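Local coordinates for effector protein hopAB2 (Pseudomonas syringae pv. tomato, PDB 3HGL) that is recognised by the tomato resistance protein Pto, triggering host immunity, and in susceptible plants suppresses programmed cell death and the hypersensitive response, at residues 6-9 and 10-14; 46-49 and 50-54. All blocks are in the same frame, centred on the assembly; numbering follows the deposited sequence.

Both contacts are local, contact 1 within helix 5-18 and contact 2 across the end of helix 43-52 into the loop after it, in the small five-helix domain through which this effector interacts with Pto. Contact 1 comes first along the chain, over most of helix 5-18, from its second residue to Gln14; contact 2 follows where the chain leaves helix 43-52. Their centres lie about 13 Å apart. They meet through His8 and Ile12 of contact 1 and His52 of contact 2, and the rings of His8 and His52 touch with their planes at about 60°. Helix 66-80 packs against side chains of both, so the two turns belong to one compact helical bundle.

Contact 1 (6-9 and 10-14); sequences VAHA and NSIVQ
Val6 bonds through its carbonyl to the backbone of Asn10 in a regular alpha-helical turn, one step of the i to i+4 ladder in the first helix of this all-helical Pto-interaction domain. Val6 O accepts from Asn10 N at 3.0 Å, with an N-H...O angle of 165°. The two side chains run alongside each other, pointing the same way, and Val6 CG1 comes to 3.9 Å from Asn10 ND2. Asn10 ND2, of the side-chain amide, also approaches Val6 O, but at too poor an angle for a hydrogen bond.

Ala7 carries the next rung, its O taking the N-H of Ser11. A water donates to the same carbonyl, Ala7 O, at 2.8 Å and is hydrogen-bonded to Ser11 OG as well. The serine hydroxyl is placed for this bridge by its first torsion (chi1 -66°), which turns OG back beside its own backbone N, toward the preceding turn. A backbone oxygen already used by the helix is thus gripped a second time on the exposed side.

His8 O accepts from Ile12 N, the donor lying in the carbonyl plane. With CG opposite the backbone N (chi1 -167°), the imidazole stands out from the helix, and its ND1 side passes the end of Ile12, whose CD1 reaches ND1 of His8 at 3.9 Å. Beyond the turn, the His8 side chain also touches Leu67 of helix 66-80, and its ring meets that of His52.

Ala9 is buried, and its small methyl packs on Glu70 of helix 66-80. Its carbonyl completes the ladder: Ala9 O receives Val13 N at 3.1 Å, and Val13 CG2 lies 3.6 Å from that same oxygen, Ala9 O.

Contact 2 (46-49 and 50-54); sequences QNIF and RQHFP
Gln46 lays its side-chain amide over one face of the Arg50 guanidinium, a stack across one turn near the C-terminal end of helix 43-52 of the helical Pto-interaction domain. The planes are 13° apart, and Gln46 CD sits 4.0 Å from Arg50 CZ. In Arg50, CD is anti to CA (chi2 179°) and the chain stays extended to NE, which carries the guanidinium alongside the glutamine; NE is buried here without a polar partner.

Asn47 and Gln51 are joined through a water that donates to Asn47 O and accepts from Gln51 NE2 at 2.9 Å. The other end of that amide, OE1, bonds to Gln15 of helix 5-18. Ile48 runs beside His52, its CG2 3.9 Å from His52 CD2, while His52 NE2 is hydrogen-bonded to Gln15.

On the buried side, Phe49 and Phe53 project together, their rings nearly parallel (21°) but offset, so that little of one covers the other; Phe49 CD1 meets Phe53 CD2 at 3.7 Å. Leu71 touches both rings, and Phe41 stacks on Phe49.

The backbone tightens as the helix ends: Gln51 N turns to Ile48 O, three residues back, and Phe49 O takes two donors. His52 N approaches Phe49 O from above the carbonyl plane, whereas Phe53 N lies nearly along the C=O axis, 2.7 Å from Phe49 O.

Contact 1 (6-9 and 10-14)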
ATOM      1  N   VAL A   6     -10.402   7.442  -1.972  1.00 34.66           N
ATOM      2  CA  VAL A   6     -10.068   7.825  -0.603  1.00 34.62           C
ATOM      3  C   VAL A   6     -10.614   6.782   0.371  1.00 34.14           C
ATOM      4  O   VAL A   6      -9.889   6.282   1.238  1.00 32.49           O
ATOM      5  CB  VAL A   6     -10.653   9.216  -0.248  1.00 36.24           C
ATOM      6  CG1 VAL A   6     -10.377   9.550   1.212  1.00 35.87           C
ATOM      7  CG2 VAL A   6     -10.036  10.278  -1.145  1.00 36.91           C
ATOM      8  N   ALA A   7     -11.892   6.443   0.218  1.00 33.08           N
ATOM      9  CA  ALA A   7     -12.513   5.451   1.088  1.00 32.83           C
ATOM     10  C   ALA A   7     -11.798   4.111   0.917  1.00 30.64           C
ATOM     11  O   ALA A   7     -11.550   3.398   1.889  1.00 29.93           O
ATOM     12  CB  ALA A   7     -14.002   5.306   0.751  1.00 34.26           C
ATOM     13  N   HIS A   8     -11.473   3.781  -0.328  1.00 28.44           N
ATOM     14  CA  HIS A   8     -10.782   2.533  -0.656  1.00 28.86           C
ATOM     15  C   HIS A   8      -9.439   2.482   0.091  1.00 27.79           C
ATOM     16  O   HIS A   8      -9.131   1.500   0.767  1.00 27.27           O
ATOM     17  CB  HIS A   8     -10.554   2.464  -2.171  1.00 26.88           C
ATOM     18  CG  HIS A   8     -10.130   1.115  -2.672  1.00 26.16           C
ATOM     19  ND1 HIS A   8      -9.653   0.121  -1.844  1.00 29.87           N
ATOM     20  CD2 HIS A   8     -10.078   0.613  -3.927  1.00 23.19           C
ATOM     21  CE1 HIS A   8      -9.326  -0.934  -2.568  1.00 24.85           C
ATOM     22  NE2 HIS A   8      -9.574  -0.662  -3.837  1.00 28.18           N
ATOM     23  N   ALA A   9      -8.654   3.550  -0.030  1.00 26.99           N
ATOM     24  CA  ALA A   9      -7.353   3.635   0.633  1.00 27.27           C
ATOM     25  C   ALA A   9      -7.480   3.475   2.151  1.00 28.04           C
ATOM     26  O   ALA A   9      -6.701   2.746   2.774  1.00 25.79           O
ATOM     27  CB  ALA A   9      -6.681   4.974   0.297  1.00 27.47           C
ATOM     28  N   ASN A  10      -8.450   4.159   2.753  1.00 27.75           N
ATOM     29  CA  ASN A  10      -8.638   4.050   4.196  1.00 28.51           C
ATOM     30  C   ASN A  10      -8.932   2.605   4.606  1.00 27.36           C
ATOM     31  O   ASN A  10      -8.469   2.145   5.648  1.00 27.24           O
ATOM     32  CB  ASN A  10      -9.773   4.963   4.679  1.00 31.19           C
ATOM     33  CG  ASN A  10      -9.391   6.437   4.655  1.00 35.86           C
ATOM     34  OD1 ASN A  10      -8.245   6.800   4.936  1.00 35.37           O
ATOM     35  ND2 ASN A  10     -10.356   7.298   4.335  1.00 37.51           N
ATOM     36  N   SER A  11      -9.696   1.889   3.784  1.00 26.07           N
ATOM     37  CA  SER A  11     -10.031   0.500   4.085  1.00 25.04           C
ATOM     38  C   SER A  11      -8.798  -0.393   4.021  1.00 25.40           C
ATOM     39  O   SER A  11      -8.669  -1.346   4.791  1.00 24.26           O
ATOM     40  CB  SER A  11     -11.093  -0.017   3.110  1.00 26.48           C
ATOM     41  OG  SER A  11     -12.319   0.678   3.292  1.00 28.62           O
ATOM     42  N   ILE A  12      -7.893  -0.091   3.093  1.00 24.41           N
ATOM     43  CA  ILE A  12      -6.670  -0.876   2.966  1.00 24.65           C
ATOM     44  C   ILE A  12      -5.837  -0.720   4.237  1.00 23.66           C
ATOM     45  O   ILE A  12      -5.263  -1.689   4.730  1.00 23.81           O
ATOM     46  CB  ILE A  12      -5.837  -0.430   1.746  1.00 23.88           C
ATOM     47  CG1 ILE A  12      -6.580  -0.791   0.455  1.00 25.48           C
ATOM     48  CG2 ILE A  12      -4.460  -1.094   1.784  1.00 26.42           C
ATOM     49  CD1 ILE A  12      -5.939  -0.238  -0.813  1.00 25.61           C
ATOM     50  N   VAL A  13      -5.772   0.495   4.772  1.00 24.57           N
ATOM     51  CA  VAL A  13      -5.017   0.723   6.000  1.00 25.96           C
ATOM     52  C   VAL A  13      -5.628  -0.138   7.107  1.00 27.39           C
ATOM     53  O   VAL A  13      -4.915  -0.810   7.851  1.00 26.33           O
ATOM     54  CB  VAL A  13      -5.054   2.210   6.424  1.00 27.80           C
ATOM     55  CG1 VAL A  13      -4.449   2.378   7.818  1.00 29.25           C
ATOM     56  CG2 VAL A  13      -4.280   3.051   5.417  1.00 27.08           C
ATOM     57  N   GLN A  14      -6.956  -0.126   7.199  1.00 29.92           N
ATOM     58  CA  GLN A  14      -7.667  -0.913   8.202  1.00 29.47           C
ATOM     59  C   GLN A  14      -7.324  -2.390   8.049  1.00 29.16           C
ATOM     60  O   GLN A  14      -7.066  -3.085   9.036  1.00 27.73           O
ATOM     61  CB  GLN A  14      -9.180  -0.724   8.047  1.00 33.36           C
ATOM     62  CG  GLN A  14      -9.661   0.687   8.322  1.00 38.62           C
ATOM     63  CD  GLN A  14      -9.574   1.045   9.789  1.00 43.75           C
ATOM     64  OE1 GLN A  14     -10.264   0.457  10.622  1.00 47.57           O
ATOM     65  NE2 GLN A  14      -8.719   2.004  10.116  1.00 44.93           N
TER
HETATM   66  O   HOH W   1     -13.133   3.379   4.196  1.00 39.66           O

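Contact 2 (46-49 and 50-54)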
ATOM      1  N   GLN A  46       1.981  -8.487   0.687  1.00 30.16           N
ATOM      2  CA  GLN A  46       1.822  -8.919  -0.690  1.00 31.85           C
ATOM      3  C   GLN A  46       0.423  -9.473  -0.924  1.00 30.93           C
ATOM      4  O   GLN A  46      -0.228  -9.122  -1.900  1.00 30.28           O
ATOM      5  CB  GLN A  46       2.868  -9.978  -1.041  1.00 34.61           C
ATOM      6  CG  GLN A  46       2.850 -10.387  -2.501  1.00 40.83           C
ATOM      7  CD  GLN A  46       4.009 -11.289  -2.863  1.00 45.55           C
ATOM      8  OE1 GLN A  46       4.148 -12.390  -2.326  1.00 48.42           O
ATOM      9  NE2 GLN A  46       4.855 -10.826  -3.779  1.00 48.77           N
ATOM     10  N   ASN A  47      -0.032 -10.336  -0.021  1.00 30.16           N
ATOM     11  CA  ASN A  47      -1.361 -10.932  -0.138  1.00 31.32           C
ATOM     12  C   ASN A  47      -2.435  -9.842  -0.172  1.00 30.28           C
ATOM     13  O   ASN A  47      -3.372  -9.895  -0.976  1.00 29.51           O
ATOM     14  CB  ASN A  47      -1.613 -11.884   1.036  1.00 32.88           C
ATOM     15  CG  ASN A  47      -2.966 -12.572   0.952  1.00 35.91           C
ATOM     16  OD1 ASN A  47      -3.823 -12.391   1.818  1.00 36.09           O
ATOM     17  ND2 ASN A  47      -3.162 -13.366  -0.093  1.00 33.49           N
ATOM     18  N   ILE A  48      -2.283  -8.844   0.692  1.00 27.47           N
ATOM     19  CA  ILE A  48      -3.238  -7.743   0.753  1.00 27.08           C
ATOM     20  C   ILE A  48      -3.190  -6.862  -0.494  1.00 27.42           C
ATOM     21  O   ILE A  48      -4.217  -6.609  -1.121  1.00 26.58           O
ATOM     22  CB  ILE A  48      -2.993  -6.870   2.005  1.00 26.89           C
ATOM     23  CG1 ILE A  48      -3.328  -7.681   3.262  1.00 26.04           C
ATOM     24  CG2 ILE A  48      -3.835  -5.592   1.933  1.00 26.77           C
ATOM     25  CD1 ILE A  48      -3.029  -6.969   4.568  1.00 28.01           C
ATOM     26  N   PHE A  49      -2.000  -6.401  -0.863  1.00 27.98           N
ATOM     27  CA  PHE A  49      -1.861  -5.549  -2.041  1.00 29.42           C
ATOM     28  C   PHE A  49      -2.351  -6.194  -3.339  1.00 30.88           C
ATOM     29  O   PHE A  49      -2.858  -5.501  -4.223  1.00 29.89           O
ATOM     30  CB  PHE A  49      -0.406  -5.084  -2.188  1.00 30.26           C
ATOM     31  CG  PHE A  49      -0.054  -3.918  -1.296  1.00 32.33           C
ATOM     32  CD1 PHE A  49       0.207  -2.664  -1.841  1.00 34.15           C
ATOM     33  CD2 PHE A  49      -0.012  -4.068   0.088  1.00 36.23           C
ATOM     34  CE1 PHE A  49       0.504  -1.574  -1.023  1.00 35.91           C
ATOM     35  CE2 PHE A  49       0.285  -2.983   0.921  1.00 37.20           C
ATOM     36  CZ  PHE A  49       0.543  -1.734   0.363  1.00 34.95           C
ATOM     37  N   ARG A  50      -2.213  -7.510  -3.465  1.00 30.93           N
ATOM     38  CA  ARG A  50      -2.685  -8.168  -4.680  1.00 32.72           C
ATOM     39  C   ARG A  50      -4.200  -8.045  -4.832  1.00 30.74           C
ATOM     40  O   ARG A  50      -4.717  -8.047  -5.946  1.00 31.23           O
ATOM     41  CB  ARG A  50      -2.256  -9.638  -4.702  1.00 35.84           C
ATOM     42  CG  ARG A  50      -0.827  -9.811  -5.203  1.00 42.26           C
ATOM     43  CD  ARG A  50      -0.372 -11.265  -5.217  1.00 48.21           C
ATOM     44  NE  ARG A  50       0.939 -11.400  -5.853  1.00 52.50           N
ATOM     45  CZ  ARG A  50       1.651 -12.521  -5.880  1.00 54.68           C
ATOM     46  NH1 ARG A  50       1.187 -13.621  -5.302  1.00 56.48           N
ATOM     47  NH2 ARG A  50       2.832 -12.542  -6.485  1.00 55.66           N
ATOM     48  N   GLN A  51      -4.906  -7.925  -3.711  1.00 29.23           N
ATOM     49  CA  GLN A  51      -6.364  -7.779  -3.728  1.00 30.52           C
ATOM     50  C   GLN A  51      -6.795  -6.392  -4.216  1.00 29.46           C
ATOM     51  O   GLN A  51      -7.881  -6.229  -4.780  1.00 30.51           O
ATOM     52  CB  GLN A  51      -6.930  -7.982  -2.319  1.00 29.28           C
ATOM     53  CG  GLN A  51      -6.816  -9.388  -1.778  1.00 28.48           C
ATOM     54  CD  GLN A  51      -7.128  -9.467  -0.292  1.00 30.24           C
ATOM     55  OE1 GLN A  51      -7.715  -8.547   0.286  1.00 30.25           O
ATOM     56  NE2 GLN A  51      -6.743 -10.575   0.332  1.00 28.95           N
ATOM     57  N   HIS A  52      -5.934  -5.404  -3.997  1.00 28.52           N
ATOM     58  CA  HIS A  52      -6.223  -4.013  -4.346  1.00 28.39           C
ATOM     59  C   HIS A  52      -5.515  -3.476  -5.587  1.00 29.34           C
ATOM     60  O   HIS A  52      -5.936  -2.476  -6.161  1.00 29.76           O
ATOM     61  CB  HIS A  52      -5.901  -3.141  -3.130  1.00 26.47           C
ATOM     62  CG  HIS A  52      -6.659  -3.541  -1.902  1.00 24.58           C
ATOM     63  ND1 HIS A  52      -7.984  -3.221  -1.715  1.00 24.89           N
ATOM     64  CD2 HIS A  52      -6.304  -4.304  -0.841  1.00 24.97           C
ATOM     65  CE1 HIS A  52      -8.417  -3.769  -0.594  1.00 26.25           C
ATOM     66  NE2 HIS A  52      -7.416  -4.433  -0.045  1.00 25.96           N
ATOM     67  N   PHE A  53      -4.438  -4.138  -5.990  1.00 30.90           N
ATOM     68  CA  PHE A  53      -3.677  -3.751  -7.174  1.00 33.17           C
ATOM     69  C   PHE A  53      -3.543  -5.053  -7.972  1.00 34.36           C
ATOM     70  O   PHE A  53      -2.497  -5.695  -7.966  1.00 35.67           O
ATOM     71  CB  PHE A  53      -2.309  -3.199  -6.744  1.00 31.08           C
ATOM     72  CG  PHE A  53      -2.395  -1.927  -5.930  1.00 30.80           C
ATOM     73  CD1 PHE A  53      -2.604  -0.698  -6.553  1.00 31.74           C
ATOM     74  CD2 PHE A  53      -2.299  -1.960  -4.540  1.00 30.91           C
ATOM     75  CE1 PHE A  53      -2.718   0.480  -5.802  1.00 29.75           C
ATOM     76  CE2 PHE A  53      -2.412  -0.787  -3.780  1.00 30.17           C
ATOM     77  CZ  PHE A  53      -2.621   0.434  -4.415  1.00 28.91           C
ATOM     78  N   PRO A  54      -4.628  -5.458  -8.656  1.00 37.59           N
ATOM     79  CA  PRO A  54      -4.731  -6.675  -9.470  1.00 40.53           C
ATOM     80  C   PRO A  54      -3.704  -6.879 -10.582  1.00 41.42           C
ATOM     81  O   PRO A  54      -3.483  -8.009 -11.014  1.00 42.65           O
ATOM     82  CB  PRO A  54      -6.165  -6.613  -9.998  1.00 40.12           C
ATOM     83  CG  PRO A  54      -6.411  -5.155 -10.119  1.00 40.86           C
ATOM     84  CD  PRO A  54      -5.828  -4.620  -8.831  1.00 39.11           C
TER
HETATM   85  O   HOH W   2      -5.199 -12.142  -1.598  1.00 54.63           O